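Fructokinase (Vibrio cholerae serotype O1, PDB 5EYN) catalyses the ATP-dependent phosphorylation of fructose, as a dimeric sugar kinase of the PfkB (ribokinase-like) family. Local coordinates at residues Y168-P173 and A197-F202; V28-P33 and V101-D106; N296-L301 and A316-F321; A121-Q126 and C142-A147. All blocks are in the same frame, centred on the assembly; numbering follows the deposited sequence.

From the N terminus, the four contacts follow one another in series, each closing its own loop before the next opens, so none nests within or crosses another. Interaction 2 comes first and joins strands 28-33 and 99-103 in the small sheet beside the sugar. Interaction 4 then ties the loop after strand 113-115 to the loop after strand 138-142. Interaction 1 pairs strands 168-172 and 199-203 of the large sheet, and it meets interaction 4 directly, where S143 OG probably hydrogen-bonds to P173 O. Interaction 3 closes last, packing the final helix, 315-322, against helix 285-302, which borders ADP. Fructose lies against residues of interactions 2 and 4.

Interaction 1 (Y168-P173 and A197-F202); sequences YVSFDP and ADVVKF
D198 holds its CG beside its own backbone N (chi1 -65°), and this brings the carboxylate back to the main chain of V169; K201 starts with CG anti to the backbone N but bends at chi2 (-83°), and its chain then runs alongside D172. Between these two side-chain links lies a parallel strand pair whose strands are connected through helix 186-194, a right-handed beta-alpha-beta crossover within the large sheet of the ribokinase-like fold. S170 pairs with V199 and F171 with V200. F171 is held at both ends of its backbone, its N donating to V199 O at 2.9 Å and its O accepting from K201 N. At the entry to the pair, V169 O takes two donors in its carbonyl plane, D198 N and V199 N, while V169 N gives its hydrogen to D198 OD2 at 2.8 Å, on the lone pair turned away from the other oxygen. D198 thus grips V169 twice, donating from its backbone N and accepting on its carboxylate. OD2 also lies near the plane of the Y168 ring, at its edge, with ring and carboxylate 82° apart. V200 and F171 point to the face packed by helix 186-194; S170 lies on the other, where its OG bonds to H140. At the C-terminal end, beside the calcium ion and near ADP, D172 and K201 form a long salt bridge, OD2 to NZ 3.5 Å, whose direct hydrogen bond is weak. Two waters bridge the same pair: one lies between D172 OD2 and K201 NZ, and the second donates to D172 OD1, at 2.7 Å, and accepts from K201 NZ, at 2.8 Å.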
loop_
_atom_site.group_PDB
_atom_site.type_symbol
_atom_site.label_atom_id
_atom_site.label_comp_id
_atom_site.label_asym_id
_atom_site.label_seq_id
_atom_site.Cartn_x
_atom_site.Cartn_y
_atom_site.Cartn_z
ATOM N N TYR A 168 13.664 -29.415 -11.764
ATOM C CA TYR A 168 12.452 -29.887 -11.121
ATOM C C TYR A 168 11.613 -28.691 -10.731
ATOM O O TYR A 168 12.139 -27.622 -10.419
ATOM C CB TYR A 168 12.795 -30.700 -9.876
ATOM C CG TYR A 168 13.725 -31.841 -10.163
ATOM C CD1 TYR A 168 13.303 -32.913 -10.920
ATOM C CD2 TYR A 168 15.016 -31.852 -9.672
ATOM C CE1 TYR A 168 14.144 -33.969 -11.204
ATOM C CE2 TYR A 168 15.874 -32.895 -9.960
ATOM C CZ TYR A 168 15.427 -33.959 -10.724
ATOM O OH TYR A 168 16.274 -35.015 -11.006
ATOM N N VAL A 169 10.301 -28.887 -10.730
ATOM C CA VAL A 169 9.360 -27.808 -10.496
ATOM C C VAL A 169 8.471 -28.111 -9.308
ATOM O O VAL A 169 7.841 -29.161 -9.231
ATOM C CB VAL A 169 8.478 -27.582 -11.743
ATOM C CG1 VAL A 169 7.438 -26.508 -11.461
ATOM C CG2 VAL A 169 9.339 -27.217 -12.934
ATOM N N SER A 170 8.453 -27.168 -8.374
ATOM C CA SER A 170 7.590 -27.209 -7.212
ATOM C C SER A 170 6.548 -26.103 -7.342
ATOM O O SER A 170 6.869 -24.988 -7.736
ATOM C CB SER A 170 8.451 -27.000 -5.964
ATOM O OG SER A 170 7.702 -26.819 -4.774
ATOM N N PHE A 171 5.307 -26.413 -6.997
ATOM C CA PHE A 171 4.216 -25.459 -7.080
ATOM C C PHE A 171 3.373 -25.533 -5.818
ATOM O O PHE A 171 2.999 -26.622 -5.372
ATOM C CB PHE A 171 3.372 -25.772 -8.328
ATOM C CG PHE A 171 2.229 -24.817 -8.573
ATOM C CD1 PHE A 171 2.445 -23.460 -8.655
ATOM C CD2 PHE A 171 0.939 -25.287 -8.742
ATOM C CE1 PHE A 171 1.408 -22.590 -8.874
ATOM C CE2 PHE A 171 -0.095 -24.423 -8.986
ATOM C CZ PHE A 171 0.139 -23.073 -9.032
ATOM N N ASP A 172 3.117 -24.372 -5.228
ATOM C CA ASP A 172 2.222 -24.241 -4.082
ATOM C C ASP A 172 1.199 -23.200 -4.500
ATOM O O ASP A 172 1.518 -22.023 -4.563
ATOM C CB ASP A 172 3.007 -23.765 -2.854
ATOM C CG ASP A 172 2.145 -23.464 -1.655
ATOM O OD1 ASP A 172 0.912 -23.538 -1.749
ATOM O OD2 ASP A 172 2.741 -23.119 -0.619
ATOM N N PRO A 173 -0.013 -23.641 -4.850
ATOM C CA PRO A 173 -0.988 -22.655 -5.327
ATOM C C PRO A 173 -1.058 -21.409 -4.429
ATOM O O PRO A 173 -1.003 -20.300 -4.944
ATOM C CB PRO A 173 -2.281 -23.463 -5.381
ATOM C CG PRO A 173 -1.803 -24.844 -5.796
ATOM C CD PRO A 173 -0.475 -25.026 -5.070
ATOM N N ALA A 197 4.078 -29.645 -12.584
ATOM C CA ALA A 197 4.949 -29.694 -11.427
ATOM C C ALA A 197 5.365 -31.117 -11.062
ATOM O O ALA A 197 4.625 -32.079 -11.268
ATOM C CB ALA A 197 4.254 -29.020 -10.255
ATOM N N ASP A 198 6.571 -31.234 -10.517
ATOM C CA ASP A 198 7.025 -32.459 -9.878
ATOM C C ASP A 198 6.498 -32.613 -8.461
ATOM O O ASP A 198 6.230 -33.727 -8.010
ATOM C CB ASP A 198 8.548 -32.464 -9.848
ATOM C CG ASP A 198 9.141 -32.512 -11.221
ATOM O OD1 ASP A 198 9.151 -33.625 -11.798
ATOM O OD2 ASP A 198 9.596 -31.462 -11.718
ATOM N N VAL A 199 6.376 -31.482 -7.770
ATOM C CA VAL A 199 5.895 -31.445 -6.398
ATOM C C VAL A 199 4.807 -30.394 -6.300
ATOM O O VAL A 199 4.999 -29.268 -6.770
ATOM C CB VAL A 199 7.034 -31.045 -5.443
ATOM C CG1 VAL A 199 6.551 -30.937 -3.996
ATOM C CG2 VAL A 199 8.181 -32.033 -5.519
ATOM N N VAL A 200 3.666 -30.748 -5.711
ATOM C CA VAL A 200 2.619 -29.768 -5.482
ATOM C C VAL A 200 2.211 -29.872 -4.019
ATOM O O VAL A 200 1.988 -30.976 -3.508
ATOM C CB VAL A 200 1.393 -30.000 -6.384
ATOM C CG1 VAL A 200 0.350 -28.919 -6.144
ATOM C CG2 VAL A 200 1.811 -30.050 -7.834
ATOM N N LYS A 201 2.138 -28.721 -3.361
ATOM C CA LYS A 201 1.691 -28.618 -1.977
ATOM C C LYS A 201 0.400 -27.817 -1.967
ATOM O O LYS A 201 0.344 -26.723 -2.534
ATOM C CB LYS A 201 2.758 -27.937 -1.125
ATOM C CG LYS A 201 2.380 -27.771 0.354
ATOM C CD LYS A 201 1.507 -26.527 0.598
ATOM C CE LYS A 201 1.572 -25.985 1.996
ATOM N NZ LYS A 201 1.050 -24.605 2.058
ATOM N N PHE A 202 -0.621 -28.399 -1.346
ATOM C CA PHE A 202 -1.915 -27.762 -1.161
ATOM C C PHE A 202 -2.186 -27.694 0.325
ATOM O O PHE A 202 -1.817 -28.606 1.045
ATOM C CB PHE A 202 -3.064 -28.623 -1.705
ATOM C CG PHE A 202 -2.998 -28.975 -3.170
ATOM C CD1 PHE A 202 -3.564 -28.147 -4.119
ATOM C CD2 PHE A 202 -2.478 -30.184 -3.568
ATOM C CE1 PHE A 202 -3.572 -28.498 -5.455
ATOM C CE2 PHE A 202 -2.492 -30.547 -4.908
ATOM C CZ PHE A 202 -3.031 -29.696 -5.850
HETATM O O HOH W 1 2.033 -21.837 1.691
HETATM O O HOH W 2 -0.601 -23.107 0.430
#

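Interaction 2 (V28-P33 and V101-D106); sequences VVDLIP and VVVDLD. With FRU (beta-D-fructofuranose), chain B.
V28 and V101 meet through their CG2 methyls, 4.2 Å apart, and both border the O3 hydroxyl of fructose. V28 places CG2 between its backbone N and carbonyl carbon, the crowded position, whereas V101 has CG1 anti to the backbone N (chi1 172°), which leaves that methyl 3.6 Å from fructose O3. D30, paired with V101 on the same face of the sheet, keeps CG beside its backbone N (chi1 -72°), with the carboxylate turned to both vicinal hydroxyls: O3 donates to OD1 and O4 to OD2, each at 2.6 Å. Two bonds of this kind fix the rotation of the carboxylate as well as its position. V103 CG2 touches D30 CB and lies alongside I32 CG1, 3.8 Å away, the V103 and I32 side chains pointing the same way. L105 crosses I32 at about a right angle, its CD2 against I32 CG2, and P33 lays CD on V103 O at 3.0 Å. On the other face L31 CD1 touches V102 CG2; L31 packs on L31, and V102 on F72, of the second subunit. The parallel backbones are joined by three bonds, including a nearly straight one from L31 N to V101 O. One face of the pair thus serves the sugar and the other the dimer, as in the beta-clasp, the small lid sheet through which ribokinase and some of its relatives dimerise.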
loop_
_atom_site.group_PDB
_atom_site.type_symbol
_atom_site.label_atom_id
_atom_site.label_comp_id
_atom_site.label_asym_id
_atom_site.label_seq_id
_atom_site.Cartn_x
_atom_site.Cartn_y
_atom_site.Cartn_z
ATOM N N VAL A 28 6.967 -9.118 -0.796
ATOM C CA VAL A 28 5.972 -8.169 -0.346
ATOM C C VAL A 28 6.288 -7.685 1.043
ATOM O O VAL A 28 6.963 -8.367 1.805
ATOM C CB VAL A 28 4.567 -8.772 -0.318
ATOM C CG1 VAL A 28 4.306 -9.697 -1.514
ATOM C CG2 VAL A 28 4.271 -9.467 0.959
ATOM N N VAL A 29 5.787 -6.504 1.362
ATOM C CA VAL A 29 5.777 -6.059 2.746
ATOM C C VAL A 29 4.423 -6.379 3.353
ATOM O O VAL A 29 3.383 -5.904 2.882
ATOM C CB VAL A 29 6.131 -4.557 2.891
ATOM C CG1 VAL A 29 5.842 -4.066 4.293
ATOM C CG2 VAL A 29 7.594 -4.327 2.537
ATOM N N ASP A 30 4.457 -7.225 4.384
ATOM C CA ASP A 30 3.284 -7.555 5.172
ATOM C C ASP A 30 3.209 -6.584 6.355
ATOM O O ASP A 30 4.128 -6.499 7.186
ATOM C CB ASP A 30 3.369 -8.983 5.727
ATOM C CG ASP A 30 3.192 -10.069 4.672
ATOM O OD1 ASP A 30 2.485 -9.851 3.667
ATOM O OD2 ASP A 30 3.718 -11.180 4.916
ATOM N N LEU A 31 2.110 -5.857 6.439
ATOM C CA LEU A 31 1.851 -4.946 7.545
ATOM C C LEU A 31 1.010 -5.704 8.560
ATOM O O LEU A 31 -0.146 -6.029 8.315
ATOM C CB LEU A 31 1.121 -3.713 7.005
ATOM C CG LEU A 31 1.917 -2.869 6.017
ATOM C CD1 LEU A 31 1.014 -1.842 5.348
ATOM C CD2 LEU A 31 3.106 -2.196 6.675
ATOM N N ILE A 32 1.620 -6.007 9.697
ATOM C CA ILE A 32 1.024 -6.916 10.663
ATOM C C ILE A 32 0.724 -6.150 11.944
ATOM O O ILE A 32 1.632 -5.572 12.545
ATOM C CB ILE A 32 1.947 -8.114 10.949
ATOM C CG1 ILE A 32 2.207 -8.853 9.626
ATOM C CG2 ILE A 32 1.324 -9.038 11.990
ATOM C CD1 ILE A 32 2.980 -10.158 9.782
ATOM N N PRO A 33 -0.548 -6.137 12.357
ATOM C CA PRO A 33 -0.910 -5.396 13.571
ATOM C C PRO A 33 -0.059 -5.782 14.768
ATOM O O PRO A 33 0.195 -6.962 15.011
ATOM C CB PRO A 33 -2.359 -5.810 13.809
ATOM C CG PRO A 33 -2.874 -6.124 12.426
ATOM C CD PRO A 33 -1.722 -6.787 11.750
ATOM N N VAL A 101 0.758 -5.652 1.709
ATOM C CA VAL A 101 -0.334 -6.480 2.148
ATOM C C VAL A 101 -0.646 -6.166 3.605
ATOM O O VAL A 101 0.248 -6.098 4.449
ATOM C CB VAL A 101 0.038 -7.961 1.995
ATOM C CG1 VAL A 101 -1.009 -8.862 2.613
ATOM C CG2 VAL A 101 0.234 -8.301 0.527
ATOM N N VAL A 102 -1.916 -5.947 3.904
ATOM C CA VAL A 102 -2.360 -5.711 5.277
ATOM C C VAL A 102 -2.899 -7.018 5.848
ATOM O O VAL A 102 -3.744 -7.676 5.246
ATOM C CB VAL A 102 -3.434 -4.615 5.333
ATOM C CG1 VAL A 102 -3.917 -4.398 6.756
ATOM C CG2 VAL A 102 -2.886 -3.325 4.751
ATOM N N VAL A 103 -2.366 -7.420 6.993
ATOM C CA VAL A 103 -2.758 -8.679 7.625
ATOM C C VAL A 103 -3.779 -8.478 8.749
ATOM O O VAL A 103 -3.629 -7.575 9.573
ATOM C CB VAL A 103 -1.519 -9.402 8.189
ATOM C CG1 VAL A 103 -1.888 -10.732 8.833
ATOM C CG2 VAL A 103 -0.464 -9.606 7.102
ATOM N N ASP A 104 -4.805 -9.328 8.778
ATOM C CA ASP A 104 -5.774 -9.396 9.884
ATOM C C ASP A 104 -5.511 -10.681 10.664
ATOM O O ASP A 104 -5.749 -11.778 10.163
ATOM C CB ASP A 104 -7.195 -9.406 9.308
ATOM C CG ASP A 104 -8.279 -9.412 10.377
ATOM O OD1 ASP A 104 -9.471 -9.301 10.005
ATOM O OD2 ASP A 104 -7.956 -9.516 11.574
ATOM N N LEU A 105 -4.999 -10.547 11.884
ATOM C CA LEU A 105 -4.626 -11.697 12.692
ATOM C C LEU A 105 -5.821 -12.478 13.261
ATOM O O LEU A 105 -5.648 -13.557 13.808
ATOM C CB LEU A 105 -3.729 -11.234 13.830
ATOM C CG LEU A 105 -2.413 -10.600 13.396
ATOM C CD1 LEU A 105 -1.745 -9.916 14.585
ATOM C CD2 LEU A 105 -1.506 -11.664 12.795
ATOM N N ASP A 106 -7.034 -11.966 13.091
ATOM C CA ASP A 106 -8.207 -12.727 13.506
ATOM C C ASP A 106 -8.613 -13.767 12.456
ATOM O O ASP A 106 -9.468 -14.613 12.718
ATOM C CB ASP A 106 -9.378 -11.792 13.820
ATOM C CG ASP A 106 -9.191 -11.051 15.130
ATOM O OD1 ASP A 106 -8.314 -11.449 15.926
ATOM O OD2 ASP A 106 -9.920 -10.073 15.368
HETATM C C1 FRU B . 1.365 -13.376 -0.689
HETATM C C2 FRU B . 1.254 -13.579 0.816
HETATM C C3 FRU B . 2.104 -12.686 1.696
HETATM C C4 FRU B . 2.545 -13.563 2.821
HETATM C C5 FRU B . 2.550 -14.903 2.174
HETATM C C6 FRU B . 2.211 -16.043 3.104
HETATM O O1 FRU B . 2.627 -13.740 -1.156
HETATM O O2 FRU B . -0.090 -13.389 1.140
HETATM O O3 FRU B . 1.339 -11.574 2.052
HETATM O O4 FRU B . 3.811 -13.266 3.303
HETATM O O5 FRU B . 1.639 -14.890 1.089
HETATM O O6 FRU B . 2.213 -17.277 2.430
#

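Interaction 3 (N296-L301 and A316-F321); sequences NGCGAL and AALYAF. With ADP (adenosine-5'-diphosphate), chain E.
Helices 296-301 and 316-321 cross nearly perpendicularly, at 103°, with axes 9.8 Å apart and the CA atoms of G297 and L318 coming nearest each other. G297 has no side chain, and L318 fits CD1 onto its main chain, 3.7 Å from G297 C, while L318 CD2 reaches C298 SG. F321 carries CG anti to the backbone N (chi1 -178°), and this extends the ring against helix 296-301. L301 and F321 run antiparallel alongside one another: L301 CD2 sits over one face of the ring, 4.2 Å from its centroid, in a CH-pi contact. At the far end of that ring, F321 CZ meets A300 CB at 3.8 Å. Here the C-terminal helix of the ribokinase-like fold backs the helix that lines the nucleotide site. The A300 methyl, CB, stands between the F321 ring and the adenine, touching ADP N3 at 3.6 Å. G299 brings its CA close to ADP O4', and ADP O2' donates to N296 OD1 at 2.8 Å. The other end of that amide is held as well, N296 ND2 bonding to V251 O. F321 has a cation-pi partner in K254 and packs against V256, whose carbonyl oxygen also binds ADP.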
loop_
_atom_site.group_PDB
_atom_site.type_symbol
_atom_site.label_atom_id
_atom_site.label_comp_id
_atom_site.label_asym_id
_atom_site.label_seq_id
_atom_site.Cartn_x
_atom_site.Cartn_y
_atom_site.Cartn_z
ATOM N N ASN A 296 7.270 -30.106 8.492
ATOM C CA ASN A 296 6.349 -29.925 9.605
ATOM C C ASN A 296 7.005 -29.151 10.749
ATOM O O ASN A 296 6.368 -28.300 11.357
ATOM C CB ASN A 296 5.858 -31.268 10.122
ATOM C CG ASN A 296 4.704 -31.839 9.332
ATOM O OD1 ASN A 296 3.880 -31.118 8.764
ATOM N ND2 ASN A 296 4.608 -33.158 9.347
ATOM N N GLY A 297 8.268 -29.438 11.032
ATOM C CA GLY A 297 8.958 -28.735 12.097
ATOM C C GLY A 297 9.154 -27.270 11.792
ATOM O O GLY A 297 8.984 -26.419 12.647
ATOM N N CYS A 298 9.483 -26.967 10.541
ATOM C CA CYS A 298 9.614 -25.594 10.105
ATOM C C CYS A 298 8.281 -24.860 10.189
ATOM O O CYS A 298 8.229 -23.724 10.638
ATOM C CB CYS A 298 10.154 -25.541 8.681
ATOM S SG CYS A 298 11.877 -26.051 8.507
ATOM N N GLY A 299 7.215 -25.489 9.697
ATOM C CA GLY A 299 5.903 -24.870 9.753
ATOM C C GLY A 299 5.487 -24.541 11.178
ATOM O O GLY A 299 4.917 -23.485 11.436
ATOM N N ALA A 300 5.737 -25.462 12.102
ATOM C CA ALA A 300 5.403 -25.239 13.515
ATOM C C ALA A 300 6.216 -24.098 14.078
ATOM O O ALA A 300 5.668 -23.175 14.678
ATOM C CB ALA A 300 5.633 -26.490 14.312
ATOM N N LEU A 301 7.525 -24.144 13.890
ATOM C CA LEU A 301 8.373 -23.108 14.457
ATOM C C LEU A 301 8.109 -21.744 13.848
ATOM O O LEU A 301 8.211 -20.745 14.534
ATOM C CB LEU A 301 9.855 -23.450 14.343
ATOM C CG LEU A 301 10.335 -24.562 15.265
ATOM C CD1 LEU A 301 11.723 -24.986 14.867
ATOM C CD2 LEU A 301 10.314 -24.089 16.700
ATOM N N ALA A 316 20.042 -25.743 14.009
ATOM C CA ALA A 316 20.154 -25.974 15.444
ATOM C C ALA A 316 18.786 -25.912 16.100
ATOM O O ALA A 316 18.450 -26.755 16.926
ATOM C CB ALA A 316 21.107 -24.971 16.097
ATOM N N ALA A 317 17.975 -24.932 15.717
ATOM C CA ALA A 317 16.644 -24.795 16.299
ATOM C C ALA A 317 15.754 -25.937 15.860
ATOM O O ALA A 317 14.971 -26.468 16.643
ATOM C CB ALA A 317 16.016 -23.452 15.907
ATOM N N LEU A 318 15.822 -26.286 14.576
ATOM C CA LEU A 318 14.952 -27.328 14.055
ATOM C C LEU A 318 15.265 -28.686 14.669
ATOM O O LEU A 318 14.370 -29.397 15.111
ATOM C CB LEU A 318 15.045 -27.405 12.537
ATOM C CG LEU A 318 14.158 -28.472 11.885
ATOM C CD1 LEU A 318 12.693 -28.191 12.111
ATOM C CD2 LEU A 318 14.451 -28.541 10.413
ATOM N N TYR A 319 16.539 -29.044 14.708
ATOM C CA TYR A 319 16.923 -30.300 15.325
ATOM C C TYR A 319 16.479 -30.368 16.787
ATOM O O TYR A 319 15.985 -31.393 17.241
ATOM C CB TYR A 319 18.434 -30.521 15.207
ATOM C CG TYR A 319 18.891 -31.105 13.890
ATOM C CD1 TYR A 319 18.412 -32.329 13.447
ATOM C CD2 TYR A 319 19.842 -30.455 13.102
ATOM C CE1 TYR A 319 18.854 -32.884 12.250
ATOM C CE2 TYR A 319 20.290 -31.008 11.903
ATOM C CZ TYR A 319 19.791 -32.216 11.492
ATOM O OH TYR A 319 20.240 -32.756 10.302
ATOM N N ALA A 320 16.634 -29.273 17.520
ATOM C CA ALA A 320 16.230 -29.243 18.924
ATOM C C ALA A 320 14.731 -29.496 19.075
ATOM O O ALA A 320 14.284 -30.203 19.976
ATOM C CB ALA A 320 16.614 -27.915 19.537
ATOM N N PHE A 321 13.949 -28.906 18.176
ATOM C CA PHE A 321 12.504 -29.050 18.209
ATOM C C PHE A 321 12.043 -30.449 17.818
ATOM O O PHE A 321 11.090 -30.979 18.395
ATOM C CB PHE A 321 11.880 -28.023 17.259
ATOM C CG PHE A 321 10.380 -28.043 17.246
ATOM C CD1 PHE A 321 9.646 -27.531 18.307
ATOM C CD2 PHE A 321 9.704 -28.566 16.168
ATOM C CE1 PHE A 321 8.269 -27.550 18.272
ATOM C CE2 PHE A 321 8.330 -28.582 16.134
ATOM C CZ PHE A 321 7.612 -28.073 17.178
HETATM P PB ADP E . 0.150 -20.985 6.359
HETATM O O1B ADP E . 1.437 -20.277 6.026
HETATM O O2B ADP E . -0.794 -20.953 5.178
HETATM O O3B ADP E . -0.485 -20.293 7.539
HETATM P PA ADP E . -0.526 -23.443 7.484
HETATM O O1A ADP E . -0.984 -22.612 8.670
HETATM O O2A ADP E . -1.727 -23.632 6.584
HETATM O O3A ADP E . 0.491 -22.495 6.736
HETATM O "O5'" ADP E . 0.005 -24.895 7.905
HETATM C "C5'" ADP E . 1.062 -25.495 7.243
HETATM C "C4'" ADP E . 1.963 -26.359 8.095
HETATM O "O4'" ADP E . 2.411 -25.632 9.217
HETATM C "C3'" ADP E . 1.367 -27.622 8.605
HETATM O "O3'" ADP E . 1.450 -28.643 7.656
HETATM C "C2'" ADP E . 2.222 -27.897 9.775
HETATM O "O2'" ADP E . 3.452 -28.416 9.437
HETATM C "C1'" ADP E . 2.446 -26.532 10.289
HETATM N N9 ADP E . 1.487 -26.101 11.267
HETATM C C8 ADP E . 0.468 -25.239 11.102
HETATM N N7 ADP E . -0.177 -25.071 12.247
HETATM C C5 ADP E . 0.410 -25.819 13.183
HETATM C C6 ADP E . 0.205 -26.048 14.533
HETATM N N6 ADP E . -0.867 -25.418 15.236
HETATM N N1 ADP E . 1.014 -26.883 15.180
HETATM C C2 ADP E . 2.043 -27.509 14.580
HETATM N N3 ADP E . 2.279 -27.313 13.261
HETATM C C4 ADP E . 1.484 -26.486 12.568
#

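Interaction 4 (A121-Q126 and C142-A147); sequences ADQFLQ and CSIALA
Q123 lays its amide over I144, the two side chains crossing at about a right angle, with NE2 3.6 Å from I144 CG2 and bonded at 2.9 Å to I144 O. The donor comes from above the carbonyl plane, 47° out of it, so it uses no lone pair directly; A147 N reaches the same oxygen from the opposite face. A bend at chi2 (-63°) brings the Q123 amide round to D122, whose OD1 accepts from NE2 at 3.0 Å. Both acceptors lie in the amide plane, which pins the group flat, and OE1 accepts a hydrogen bond from N148 ND2 while resting 3.6 Å from A147 CB. D122 is steadied in its turn by S120, which bonds to OD2. A short 3-10 segment, 121-123, is thereby fastened to the helically wound loop after strand 138-142, part of the sugar side of the PfkB active site: I144 touches fructose, and its side chain and that of D122 both contact D26, which binds fructose. Around this joint, L125 and A145 pack on helix 151-165, L146 reaches helices 151-165 and 186-194, and F124 lies against strand 86-93 at the edge of the large sheet.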
loop_
_atom_site.group_PDB
_atom_site.type_symbol
_atom_site.label_atom_id
_atom_site.label_comp_id
_atom_site.label_asym_id
_atom_site.label_seq_id
_atom_site.Cartn_x
_atom_site.Cartn_y
_atom_site.Cartn_z
ATOM N N ALA A 121 4.547 -4.796 -8.819
ATOM C CA ALA A 121 5.651 -4.904 -9.749
ATOM C C ALA A 121 5.898 -6.323 -10.250
ATOM O O ALA A 121 6.265 -6.526 -11.407
ATOM C CB ALA A 121 6.919 -4.371 -9.089
ATOM N N ASP A 122 5.736 -7.293 -9.364
ATOM C CA ASP A 122 5.986 -8.691 -9.695
ATOM C C ASP A 122 5.082 -9.191 -10.810
ATOM O O ASP A 122 5.442 -10.130 -11.507
ATOM C CB ASP A 122 5.818 -9.562 -8.434
ATOM C CG ASP A 122 4.527 -9.282 -7.720
ATOM O OD1 ASP A 122 3.566 -10.056 -7.889
ATOM O OD2 ASP A 122 4.461 -8.258 -7.000
ATOM N N GLN A 123 3.924 -8.564 -10.978
ATOM C CA GLN A 123 2.999 -8.945 -12.038
ATOM C C GLN A 123 3.513 -8.598 -13.433
ATOM O O GLN A 123 2.948 -9.037 -14.443
ATOM C CB GLN A 123 1.623 -8.305 -11.799
ATOM C CG GLN A 123 0.963 -8.787 -10.524
ATOM C CD GLN A 123 0.688 -10.268 -10.562
ATOM O OE1 GLN A 123 -0.215 -10.707 -11.249
ATOM N NE2 GLN A 123 1.471 -11.052 -9.822
ATOM N N PHE A 124 4.614 -7.857 -13.479
ATOM C CA PHE A 124 5.209 -7.423 -14.735
ATOM C C PHE A 124 6.507 -8.144 -15.082
ATOM O O PHE A 124 7.263 -7.698 -15.938
ATOM C CB PHE A 124 5.364 -5.905 -14.716
ATOM C CG PHE A 124 4.045 -5.213 -14.649
ATOM C CD1 PHE A 124 3.459 -4.910 -13.434
ATOM C CD2 PHE A 124 3.345 -4.930 -15.810
ATOM C CE1 PHE A 124 2.228 -4.315 -13.380
ATOM C CE2 PHE A 124 2.116 -4.338 -15.760
ATOM C CZ PHE A 124 1.554 -4.018 -14.548
ATOM N N LEU A 125 6.729 -9.284 -14.441
ATOM C CA LEU A 125 7.817 -10.182 -14.812
ATOM C C LEU A 125 7.817 -10.421 -16.323
ATOM O O LEU A 125 6.800 -10.812 -16.897
ATOM C CB LEU A 125 7.681 -11.514 -14.074
ATOM C CG LEU A 125 8.839 -12.483 -14.271
ATOM C CD1 LEU A 125 9.995 -12.101 -13.377
ATOM C CD2 LEU A 125 8.408 -13.907 -13.989
ATOM N N GLN A 126 8.971 -10.212 -16.948
ATOM C CA GLN A 126 9.144 -10.409 -18.386
ATOM C C GLN A 126 9.965 -11.660 -18.684
ATOM O O GLN A 126 10.675 -12.181 -17.822
ATOM C CB GLN A 126 9.856 -9.208 -19.005
ATOM C CG GLN A 126 9.110 -7.900 -18.830
ATOM C CD GLN A 126 9.852 -6.717 -19.414
ATOM O OE1 GLN A 126 10.920 -6.868 -20.006
ATOM N NE2 GLN A 126 9.294 -5.530 -19.239
ATOM N N CYS A 142 4.354 -19.943 -6.872
ATOM C CA CYS A 142 3.021 -19.827 -6.273
ATOM C C CYS A 142 2.073 -19.157 -7.251
ATOM O O CYS A 142 2.502 -18.565 -8.242
ATOM C CB CYS A 142 3.057 -19.032 -4.967
ATOM S SG CYS A 142 4.093 -19.762 -3.673
ATOM N N SER A 143 0.783 -19.236 -6.979
ATOM C CA SER A 143 -0.177 -18.792 -7.973
ATOM C C SER A 143 -0.231 -17.299 -8.210
ATOM O O SER A 143 -0.716 -16.895 -9.262
ATOM C CB SER A 143 -1.574 -19.312 -7.683
ATOM O OG SER A 143 -2.113 -18.665 -6.564
ATOM N N ILE A 144 0.219 -16.457 -7.295
ATOM C CA ILE A 144 0.184 -15.038 -7.563
ATOM C C ILE A 144 1.001 -14.737 -8.825
ATOM O O ILE A 144 0.668 -13.826 -9.585
ATOM C CB ILE A 144 0.637 -14.216 -6.345
ATOM C CG1 ILE A 144 -0.549 -14.034 -5.408
ATOM C CG2 ILE A 144 1.199 -12.848 -6.759
ATOM C CD1 ILE A 144 -0.229 -13.242 -4.160
ATOM N N ALA A 145 2.049 -15.506 -9.076
ATOM C CA ALA A 145 2.862 -15.284 -10.263
ATOM C C ALA A 145 2.078 -15.539 -11.543
ATOM O O ALA A 145 2.457 -15.053 -12.600
ATOM C CB ALA A 145 4.095 -16.172 -10.218
ATOM N N LEU A 146 0.993 -16.292 -11.424
ATOM C CA LEU A 146 0.132 -16.629 -12.543
ATOM C C LEU A 146 -1.089 -15.736 -12.618
ATOM O O LEU A 146 -1.930 -15.932 -13.473
ATOM C CB LEU A 146 -0.353 -18.063 -12.383
ATOM C CG LEU A 146 0.743 -19.091 -12.099
ATOM C CD1 LEU A 146 0.139 -20.475 -11.945
ATOM C CD2 LEU A 146 1.811 -19.079 -13.195
ATOM N N ALA A 147 -1.226 -14.763 -11.723
ATOM C CA ALA A 147 -2.495 -14.052 -11.631
ATOM C C ALA A 147 -2.797 -13.163 -12.827
ATOM O O ALA A 147 -3.943 -13.111 -13.260
ATOM C CB ALA A 147 -2.585 -13.249 -10.322
#